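Local coordinates for protein endoglucanase (Clostridium thermocellum, PDB 2EEX) that hydrolyses beta-1,4-glucan chains such as cellulose, and probably xyloglucan, as the family 44 catalytic module of a larger multidomain enzyme, at residues A60-L65 / S191-R196; L446-L451 / F461-D466. The protein carries 1 engineered substitution. All blocks are in the same frame, centred on the assembly; numbering follows the deposited sequence.

Contact 1: residues A60-L65 / S191-R196; sequences AGSDWL and SHTHPR. With BGC (beta-D-glucopyranose), chain B; BGC (beta-D-glucopyranose), chain C; BGC (beta-D-glucopyranose), chain D.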
ATOM      1  N   ALA A  60      14.230   3.853 -16.860  1.00 11.12           N
ATOM      2  CA  ALA A  60      14.168   4.694 -15.667  1.00 11.45           C
ATOM      3  C   ALA A  60      13.322   5.954 -15.843  1.00 10.45           C
ATOM      4  O   ALA A  60      12.900   6.568 -14.862  1.00 10.67           O
ATOM      5  CB  ALA A  60      15.577   5.087 -15.239  1.00  8.77           C
ATOM      6  N   GLY A  61      13.072   6.346 -17.086  1.00 10.55           N
ATOM      7  CA  GLY A  61      12.297   7.552 -17.299  1.00 11.03           C
ATOM      8  C   GLY A  61      13.031   8.728 -16.676  1.00 12.12           C
ATOM      9  O   GLY A  61      14.258   8.714 -16.592  1.00 10.69           O
ATOM     10  N   SER A  62      12.293   9.730 -16.209  1.00 12.39           N
ATOM     11  CA  SER A  62      12.905  10.920 -15.625  1.00 14.55           C
ATOM     12  C   SER A  62      13.751  10.680 -14.375  1.00 14.20           C
ATOM     13  O   SER A  62      14.506  11.560 -13.962  1.00 14.59           O
ATOM     14  CB  SER A  62      11.831  11.969 -15.322  1.00 15.62           C
ATOM     15  OG  SER A  62      10.934  11.502 -14.335  1.00 19.47           O
ATOM     16  N   ASP A  63      13.625   9.508 -13.759  1.00 14.42           N
ATOM     17  CA  ASP A  63      14.423   9.222 -12.573  1.00 15.25           C
ATOM     18  C   ASP A  63      15.889   9.068 -12.942  1.00 15.21           C
ATOM     19  O   ASP A  63      16.757   9.257 -12.096  1.00 15.95           O
ATOM     20  CB  ASP A  63      13.956   7.937 -11.875  1.00 14.86           C
ATOM     21  CG  ASP A  63      12.657   8.120 -11.117  1.00 15.84           C
ATOM     22  OD1 ASP A  63      12.454   9.203 -10.525  1.00 15.08           O
ATOM     23  OD2 ASP A  63      11.844   7.172 -11.094  1.00 16.31           O
ATOM     24  N   TRP A  64      16.176   8.722 -14.196  1.00 14.22           N
ATOM     25  CA  TRP A  64      17.567   8.550 -14.596  1.00 14.38           C
ATOM     26  C   TRP A  64      17.856   8.658 -16.093  1.00 13.81           C
ATOM     27  O   TRP A  64      18.175   7.662 -16.748  1.00 11.29           O
ATOM     28  CB  TRP A  64      18.092   7.211 -14.071  1.00 16.83           C
ATOM     29  CG  TRP A  64      19.583   7.125 -14.038  1.00 22.79           C
ATOM     30  CD1 TRP A  64      20.425   6.938 -15.099  1.00 24.74           C
ATOM     31  CD2 TRP A  64      20.416   7.235 -12.879  1.00 24.82           C
ATOM     32  NE1 TRP A  64      21.731   6.922 -14.671  1.00 26.15           N
ATOM     33  CE2 TRP A  64      21.755   7.103 -13.312  1.00 25.38           C
ATOM     34  CE3 TRP A  64      20.162   7.430 -11.514  1.00 24.98           C
ATOM     35  CZ2 TRP A  64      22.839   7.159 -12.428  1.00 26.21           C
ATOM     36  CZ3 TRP A  64      21.240   7.486 -10.634  1.00 26.82           C
ATOM     37  CH2 TRP A  64      22.563   7.350 -11.097  1.00 25.80           C
ATOM     38  N   LEU A  65      17.735   9.872 -16.623  1.00 12.08           N
ATOM     39  CA  LEU A  65      18.028  10.156 -18.022  1.00 11.42           C
ATOM     40  C   LEU A  65      17.371   9.220 -19.045  1.00 12.94           C
ATOM     41  O   LEU A  65      17.938   8.964 -20.108  1.00 13.44           O
ATOM     42  CB  LEU A  65      19.554  10.163 -18.218  1.00 11.83           C
ATOM     43  CG  LEU A  65      20.323  11.165 -17.337  1.00 12.47           C
ATOM     44  CD1 LEU A  65      21.821  10.944 -17.465  1.00 13.40           C
ATOM     45  CD2 LEU A  65      19.964  12.587 -17.739  1.00 13.46           C
ATOM     46  N   SER A 191       3.162  11.232 -18.585  1.00  8.35           N
ATOM     47  CA  SER A 191       3.741  12.286 -19.421  1.00 10.50           C
ATOM     48  C   SER A 191       4.908  13.027 -18.765  1.00 11.85           C
ATOM     49  O   SER A 191       5.681  13.704 -19.447  1.00 11.50           O
ATOM     50  CB  SER A 191       2.652  13.293 -19.807  1.00 11.12           C
ATOM     51  OG  SER A 191       2.073  13.887 -18.650  1.00  9.19           O
ATOM     52  N   HIS A 192       5.031  12.909 -17.444  1.00 11.86           N
ATOM     53  CA  HIS A 192       6.107  13.578 -16.717  1.00 13.09           C
ATOM     54  C   HIS A 192       7.257  12.620 -16.417  1.00 11.43           C
ATOM     55  O   HIS A 192       8.425  12.948 -16.622  1.00 10.87           O
ATOM     56  CB  HIS A 192       5.560  14.177 -15.412  1.00 18.21           C
ATOM     57  CG  HIS A 192       6.609  14.777 -14.525  1.00 24.69           C
ATOM     58  ND1 HIS A 192       7.433  14.016 -13.720  1.00 28.48           N
ATOM     59  CD2 HIS A 192       6.967  16.068 -14.314  1.00 26.54           C
ATOM     60  CE1 HIS A 192       8.250  14.811 -13.051  1.00 27.46           C
ATOM     61  NE2 HIS A 192       7.987  16.061 -13.393  1.00 28.89           N
ATOM     62  N   THR A 193       6.916  11.430 -15.941  1.00 10.53           N
ATOM     63  CA  THR A 193       7.911  10.421 -15.596  1.00  9.65           C
ATOM     64  C   THR A 193       8.407   9.645 -16.813  1.00  9.41           C
ATOM     65  O   THR A 193       9.596   9.338 -16.912  1.00  7.38           O
ATOM     66  CB  THR A 193       7.331   9.421 -14.567  1.00  9.50           C
ATOM     67  OG1 THR A 193       6.946  10.132 -13.381  1.00  7.01           O
ATOM     68  CG2 THR A 193       8.359   8.353 -14.204  1.00  7.83           C
ATOM     69  N   HIS A 194       7.501   9.345 -17.741  1.00  8.70           N
ATOM     70  CA  HIS A 194       7.853   8.577 -18.936  1.00  9.00           C
ATOM     71  C   HIS A 194       7.460   9.255 -20.247  1.00  8.54           C
ATOM     72  O   HIS A 194       6.723   8.685 -21.059  1.00  7.81           O
ATOM     73  CB  HIS A 194       7.198   7.188 -18.865  1.00  9.36           C
ATOM     74  CG  HIS A 194       7.649   6.368 -17.697  1.00  9.19           C
ATOM     75  ND1 HIS A 194       8.919   5.839 -17.607  1.00  8.69           N
ATOM     76  CD2 HIS A 194       7.001   5.986 -16.570  1.00  9.00           C
ATOM     77  CE1 HIS A 194       9.031   5.162 -16.477  1.00 10.85           C
ATOM     78  NE2 HIS A 194       7.882   5.236 -15.828  1.00  8.53           N
ATOM     79  N   PRO A 195       7.962  10.480 -20.477  1.00  9.59           N
ATOM     80  CA  PRO A 195       7.655  11.226 -21.702  1.00 10.24           C
ATOM     81  C   PRO A 195       8.115  10.531 -22.987  1.00 10.38           C
ATOM     82  O   PRO A 195       7.567  10.785 -24.061  1.00 11.43           O
ATOM     83  CB  PRO A 195       8.364  12.560 -21.479  1.00 10.49           C
ATOM     84  CG  PRO A 195       9.533  12.181 -20.648  1.00 10.41           C
ATOM     85  CD  PRO A 195       8.935  11.215 -19.649  1.00  9.52           C
ATOM     86  N   ARG A 196       9.120   9.664 -22.876  1.00  9.87           N
ATOM     87  CA  ARG A 196       9.639   8.946 -24.039  1.00 10.97           C
ATOM     88  C   ARG A 196       8.708   7.804 -24.445  1.00 10.75           C
ATOM     89  O   ARG A 196       8.821   7.264 -25.548  1.00 10.73           O
ATOM     90  CB  ARG A 196      11.033   8.387 -23.746  1.00 12.18           C
ATOM     91  CG  ARG A 196      12.063   9.431 -23.343  1.00 14.70           C
ATOM     92  CD  ARG A 196      12.490  10.300 -24.506  1.00 16.74           C
ATOM     93  NE  ARG A 196      13.507  11.265 -24.096  1.00 21.19           N
ATOM     94  CZ  ARG A 196      13.247  12.500 -23.681  1.00 21.00           C
ATOM     95  NH1 ARG A 196      11.995  12.935 -23.623  1.00 22.94           N
ATOM     96  NH2 ARG A 196      14.242  13.301 -23.320  1.00 22.21           N
TER
HETATM   97  C2  BGC B   4      21.856   2.871 -10.186  1.00 27.26           C
HETATM   98  C3  BGC B   4      23.106   3.116 -11.030  1.00 29.12           C
HETATM   99  C4  BGC B   4      22.789   2.834 -12.499  1.00 30.19           C
HETATM  100  C5  BGC B   4      21.595   3.682 -12.912  1.00 28.61           C
HETATM  101  C6  BGC B   4      21.258   3.411 -14.379  1.00 28.37           C
HETATM  102  C1  BGC B   4      20.684   3.698 -10.722  1.00 25.80           C
HETATM  103  O2  BGC B   4      22.116   3.252  -8.832  1.00 25.75           O
HETATM  104  O3  BGC B   4      24.151   2.246 -10.586  1.00 28.99           O
HETATM  105  O4  BGC B   4      23.918   3.166 -13.319  1.00 34.93           O
HETATM  106  O5  BGC B   4      20.450   3.374 -12.102  1.00 26.96           O
HETATM  107  O6  BGC B   4      20.921   2.029 -14.536  1.00 28.25           O
HETATM  108  C2  BGC C   3      16.165   4.444 -11.197  1.00 18.56           C
HETATM  109  C3  BGC C   3      17.486   3.674 -11.195  1.00 18.73           C
HETATM  110  C4  BGC C   3      18.430   4.249 -10.138  1.00 20.46           C
HETATM  111  C5  BGC C   3      17.718   4.407  -8.802  1.00 20.44           C
HETATM  112  C6  BGC C   3      18.646   5.107  -7.807  1.00 20.61           C
HETATM  113  C1  BGC C   3      15.583   4.461  -9.784  1.00 18.11           C
HETATM  114  O2  BGC C   3      15.236   3.807 -12.080  1.00 19.53           O
HETATM  115  O3  BGC C   3      18.078   3.781 -12.494  1.00 15.58           O
HETATM  116  O4  BGC C   3      19.541   3.364  -9.925  1.00 23.18           O
HETATM  117  O5  BGC C   3      16.498   5.154  -8.925  1.00 20.57           O
HETATM  118  O6  BGC C   3      18.970   6.412  -8.295  1.00 18.77           O
HETATM  119  C2  BGC D   2      12.694   6.324  -6.659  1.00 19.96           C
HETATM  120  C3  BGC D   2      13.699   6.334  -7.810  1.00 20.85           C
HETATM  121  C4  BGC D   2      13.620   5.020  -8.593  1.00 19.89           C
HETATM  122  C5  BGC D   2      12.184   4.634  -8.915  1.00 17.72           C
HETATM  123  C6  BGC D   2      12.176   3.222  -9.505  1.00 16.83           C
HETATM  124  C1  BGC D   2      11.308   6.020  -7.228  1.00 18.92           C
HETATM  125  O2  BGC D   2      12.674   7.610  -6.033  1.00 21.45           O
HETATM  126  O3  BGC D   2      15.016   6.490  -7.275  1.00 24.31           O
HETATM  127  O4  BGC D   2      14.332   5.160  -9.828  1.00 20.27           O
HETATM  128  O5  BGC D   2      11.324   4.692  -7.768  1.00 19.08           O
HETATM  129  O6  BGC D   2      10.832   2.831  -9.793  1.00 14.00           O

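Contact 2: residues L446-L451 / F461-D466; sequences LHIILL and FNFSID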
ATOM      1  N   LEU A 446      -6.589 -11.225  23.881  1.00 12.40           N
ATOM      2  CA  LEU A 446      -6.926  -9.893  23.400  1.00 10.12           C
ATOM      3  C   LEU A 446      -5.644  -9.113  23.130  1.00  9.74           C
ATOM      4  O   LEU A 446      -4.831  -8.903  24.034  1.00  8.83           O
ATOM      5  CB  LEU A 446      -7.781  -9.157  24.434  1.00  9.93           C
ATOM      6  CG  LEU A 446      -8.160  -7.709  24.127  1.00 10.93           C
ATOM      7  CD1 LEU A 446      -9.000  -7.646  22.849  1.00 12.16           C
ATOM      8  CD2 LEU A 446      -8.943  -7.137  25.296  1.00 13.18           C
ATOM      9  N   HIS A 447      -5.477  -8.705  21.876  1.00  7.18           N
ATOM     10  CA  HIS A 447      -4.309  -7.953  21.438  1.00  7.61           C
ATOM     11  C   HIS A 447      -4.606  -6.464  21.440  1.00  8.43           C
ATOM     12  O   HIS A 447      -5.668  -6.033  20.981  1.00  6.93           O
ATOM     13  CB  HIS A 447      -3.917  -8.396  20.031  1.00  9.55           C
ATOM     14  CG  HIS A 447      -3.342  -9.777  19.973  1.00  8.71           C
ATOM     15  ND1 HIS A 447      -1.987 -10.012  19.881  1.00  9.77           N
ATOM     16  CD2 HIS A 447      -3.935 -10.993  19.994  1.00 11.56           C
ATOM     17  CE1 HIS A 447      -1.770 -11.315  19.845  1.00  9.95           C
ATOM     18  NE2 HIS A 447      -2.937 -11.933  19.912  1.00 11.14           N
ATOM     19  N   ILE A 448      -3.661  -5.678  21.945  1.00  8.08           N
ATOM     20  CA  ILE A 448      -3.838  -4.237  22.001  1.00  8.77           C
ATOM     21  C   ILE A 448      -2.595  -3.469  21.570  1.00  8.80           C
ATOM     22  O   ILE A 448      -1.524  -3.650  22.142  1.00  8.08           O
ATOM     23  CB  ILE A 448      -4.190  -3.763  23.438  1.00 10.23           C
ATOM     24  CG1 ILE A 448      -5.452  -4.471  23.942  1.00 11.48           C
ATOM     25  CG2 ILE A 448      -4.404  -2.253  23.446  1.00 10.68           C
ATOM     26  CD1 ILE A 448      -5.724  -4.251  25.426  1.00 14.40           C
ATOM     27  N   ILE A 449      -2.738  -2.628  20.549  1.00  7.25           N
ATOM     28  CA  ILE A 449      -1.628  -1.787  20.107  1.00  8.12           C
ATOM     29  C   ILE A 449      -1.892  -0.469  20.835  1.00  6.87           C
ATOM     30  O   ILE A 449      -2.930   0.161  20.625  1.00  6.24           O
ATOM     31  CB  ILE A 449      -1.646  -1.516  18.584  1.00  7.82           C
ATOM     32  CG1 ILE A 449      -1.412  -2.812  17.798  1.00  9.87           C
ATOM     33  CG2 ILE A 449      -0.579  -0.470  18.236  1.00  9.23           C
ATOM     34  CD1 ILE A 449      -0.030  -3.426  17.966  1.00  8.23           C
ATOM     35  N   LEU A 450      -0.966  -0.071  21.701  1.00  7.46           N
ATOM     36  CA  LEU A 450      -1.111   1.161  22.474  1.00  7.37           C
ATOM     37  C   LEU A 450       0.026   2.117  22.153  1.00  8.03           C
ATOM     38  O   LEU A 450       1.192   1.813  22.420  1.00  7.13           O
ATOM     39  CB  LEU A 450      -1.111   0.836  23.973  1.00  6.73           C
ATOM     40  CG  LEU A 450      -1.145   2.024  24.944  1.00  7.00           C
ATOM     41  CD1 LEU A 450      -2.419   2.826  24.739  1.00  7.95           C
ATOM     42  CD2 LEU A 450      -1.061   1.509  26.375  1.00  8.23           C
ATOM     43  N   LEU A 451      -0.320   3.279  21.601  1.00  7.61           N
ATOM     44  CA  LEU A 451       0.676   4.273  21.216  1.00  7.72           C
ATOM     45  C   LEU A 451       0.584   5.560  22.019  1.00  9.28           C
ATOM     46  O   LEU A 451      -0.464   6.205  22.059  1.00  8.71           O
ATOM     47  CB  LEU A 451       0.524   4.612  19.725  1.00  8.01           C
ATOM     48  CG  LEU A 451       0.442   3.417  18.766  1.00  6.65           C
ATOM     49  CD1 LEU A 451       0.232   3.906  17.336  1.00  6.31           C
ATOM     50  CD2 LEU A 451       1.708   2.590  18.877  1.00  6.76           C
ATOM     51  N   PHE A 461      -2.601   5.193  31.400  1.00 11.38           N
ATOM     52  CA  PHE A 461      -3.801   4.688  30.754  1.00 12.26           C
ATOM     53  C   PHE A 461      -4.614   3.805  31.682  1.00 11.97           C
ATOM     54  O   PHE A 461      -4.098   2.856  32.275  1.00 12.68           O
ATOM     55  CB  PHE A 461      -3.421   3.893  29.499  1.00  9.80           C
ATOM     56  CG  PHE A 461      -2.800   4.732  28.413  1.00  9.89           C
ATOM     57  CD1 PHE A 461      -3.598   5.427  27.510  1.00  7.60           C
ATOM     58  CD2 PHE A 461      -1.412   4.834  28.299  1.00  9.30           C
ATOM     59  CE1 PHE A 461      -3.026   6.214  26.505  1.00 10.54           C
ATOM     60  CE2 PHE A 461      -0.827   5.618  27.301  1.00 10.55           C
ATOM     61  CZ  PHE A 461      -1.632   6.308  26.401  1.00  9.92           C
ATOM     62  N   ASN A 462      -5.890   4.139  31.817  1.00 12.43           N
ATOM     63  CA  ASN A 462      -6.794   3.355  32.637  1.00 12.40           C
ATOM     64  C   ASN A 462      -7.647   2.535  31.681  1.00 12.73           C
ATOM     65  O   ASN A 462      -8.458   3.082  30.929  1.00 14.02           O
ATOM     66  CB  ASN A 462      -7.673   4.264  33.499  1.00 11.84           C
ATOM     67  CG  ASN A 462      -6.878   4.998  34.562  1.00 12.97           C
ATOM     68  OD1 ASN A 462      -5.997   4.423  35.198  1.00 13.68           O
ATOM     69  ND2 ASN A 462      -7.191   6.269  34.765  1.00 15.84           N
ATOM     70  N   PHE A 463      -7.438   1.223  31.695  1.00 11.87           N
ATOM     71  CA  PHE A 463      -8.174   0.316  30.828  1.00 12.74           C
ATOM     72  C   PHE A 463      -9.412  -0.274  31.489  1.00 14.36           C
ATOM     73  O   PHE A 463      -9.390  -0.644  32.665  1.00 13.41           O
ATOM     74  CB  PHE A 463      -7.280  -0.846  30.385  1.00 12.61           C
ATOM     75  CG  PHE A 463      -6.330  -0.506  29.275  1.00 12.46           C
ATOM     76  CD1 PHE A 463      -6.617  -0.874  27.964  1.00 14.61           C
ATOM     77  CD2 PHE A 463      -5.136   0.154  29.540  1.00 12.36           C
ATOM     78  CE1 PHE A 463      -5.726  -0.593  26.930  1.00 14.14           C
ATOM     79  CE2 PHE A 463      -4.237   0.440  28.516  1.00 13.75           C
ATOM     80  CZ  PHE A 463      -4.534   0.065  27.208  1.00 13.50           C
ATOM     81  N   SER A 464     -10.483  -0.352  30.710  1.00 13.34           N
ATOM     82  CA  SER A 464     -11.749  -0.942  31.132  1.00 15.94           C
ATOM     83  C   SER A 464     -12.138  -1.797  29.935  1.00 14.86           C
ATOM     84  O   SER A 464     -12.355  -1.273  28.843  1.00 13.63           O
ATOM     85  CB  SER A 464     -12.811   0.134  31.369  1.00 17.89           C
ATOM     86  OG  SER A 464     -12.466   0.935  32.484  1.00 24.16           O
ATOM     87  N   ILE A 465     -12.207  -3.107  30.142  1.00 14.81           N
ATOM     88  CA  ILE A 465     -12.524  -4.032  29.067  1.00 15.19           C
ATOM     89  C   ILE A 465     -13.739  -4.912  29.340  1.00 17.75           C
ATOM     90  O   ILE A 465     -13.896  -5.449  30.437  1.00 16.71           O
ATOM     91  CB  ILE A 465     -11.333  -4.970  28.796  1.00 14.24           C
ATOM     92  CG1 ILE A 465     -10.078  -4.147  28.502  1.00 13.41           C
ATOM     93  CG2 ILE A 465     -11.658  -5.908  27.642  1.00 12.20           C
ATOM     94  CD1 ILE A 465      -8.818  -4.965  28.494  1.00 13.42           C
ATOM     95  N   ASP A 466     -14.593  -5.050  28.328  1.00 19.79           N
ATOM     96  CA  ASP A 466     -15.770  -5.905  28.411  1.00 22.13           C
ATOM     97  C   ASP A 466     -15.466  -7.105  27.523  1.00 21.80           C
ATOM     98  O   ASP A 466     -15.277  -6.962  26.315  1.00 20.38           O
ATOM     99  CB  ASP A 466     -17.016  -5.187  27.893  1.00 27.65           C
ATOM    100  CG  ASP A 466     -17.364  -3.960  28.708  1.00 33.66           C
ATOM    101  OD1 ASP A 466     -17.383  -4.055  29.956  1.00 36.92           O
ATOM    102  OD2 ASP A 466     -17.630  -2.897  28.100  1.00 38.48           O
TER

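Contact 1: residues A60-L65 / S191-R196
With its chi1 of 64°, Ser62 holds OG between its own backbone N and carbonyl carbon, which lays the hydroxyl alongside the end of helix 190-193, where OG comes 3.4 Å from Thr193 CA. His194 turns CG beside its backbone N (chi1 -62°), and the imidazole lies against Gly61, ND1 being 3.8 Å from Gly61 CA. One hydrogen bond joins the segments: the N-H of Ser62 donates to Thr193 O, with N and O 2.8 Å apart, nearly straight (161°) and in the carbonyl plane. As the helix stops at Thr193, no later helical N-H follows to take its carbonyl, and Ser62 from the other loop does so. Gly61 suits its place twice over: its phi is positive, and with no side chain it lets its CA come within 3.3 Å of Thr193 O as a CA-H...O contact. Thr193 CG2 sits over one face of the His194 ring, offset toward its rim, and His194 NE2 makes a weak hydrogen bond to Asn46 O.

Beyond the junction the same loop turns to sugar. Trp64 lays one indole face on the chain B glucose, CE2 being 3.4 Å from its C5, while Asp63 OD2, hydrogen-bonded to Asn46 ND2, approaches C5 of the chain D glucose at 3.4 Å. An aromatic platform under a pyranose, carried on loops that border a TIM barrel, is characteristic of the glucan-binding cleft of a glycoside hydrolase.

Contact 2: residues L446-L451 / F461-D466
Leu450 drives its two methyls between Phe461 and Phe463 and is the residue most thoroughly surrounded by the opposing strand. CD1 stands over the middle of the Phe461 ring, 3.8 Å from its centroid and only 8° off the normal, a CH-pi contact. CD2 touches both rings, over the face of Phe461 (3.9 Å to Phe461 CD2) and at the edge of Phe463 (3.9 Å to Phe463 CZ). With CG anti to the backbone N (chi1 175°), the branched end reaches across to both. Leucine suits the spot because its fork serves a flat face and a ring rim at once.

The strands are not sheet neighbours; they face each other across a beta sandwich, axes 11.2 Å apart and nearly antiparallel at 157°, with only side chains filling the gap. Strand 442-452 bonds to 508-514 and 432-439, and 459-466 lies between 8-22 and 499-504.

Leu446 CD2 and Ile465 CG2 close the other end just as snugly, tip to tip at 3.8 Å. The looser part lies between: Ile448 slides past Phe463, its own CD1 4.0 Å from Phe463 CE1, and Ile448 CD1 stays 4.4 Å from Ile465 CD1. Against this buried interior, Ser464 and Asp466 on the outer face of strand 459-466 are exposed, polar residues suited to water, whereas behind strand 442-452 His447 is buried against Tyr410 and Phe417.

In the fold
The two contacts belong to different parts of one chain, on opposite sides of its centre: their own centres are 48 Å apart and their nearest atoms about 31 Å. They also lie on different elements, a barrel-side loop and helix 190-193 against strands 442-452 and 459-466. Contact 1 comes first and ties together regions 126 residues apart, following barrel strands 41-43 and 180-183, beside the bound glucoses. Contact 2 follows and is local, with nine residues between its segments, in the sandwich built largely from the C-terminal part. Strand 8-22 also enters that sandwich before the barrel begins, so both chain ends meet there, and the catalytic barrel is inserted between pieces of its companion domain.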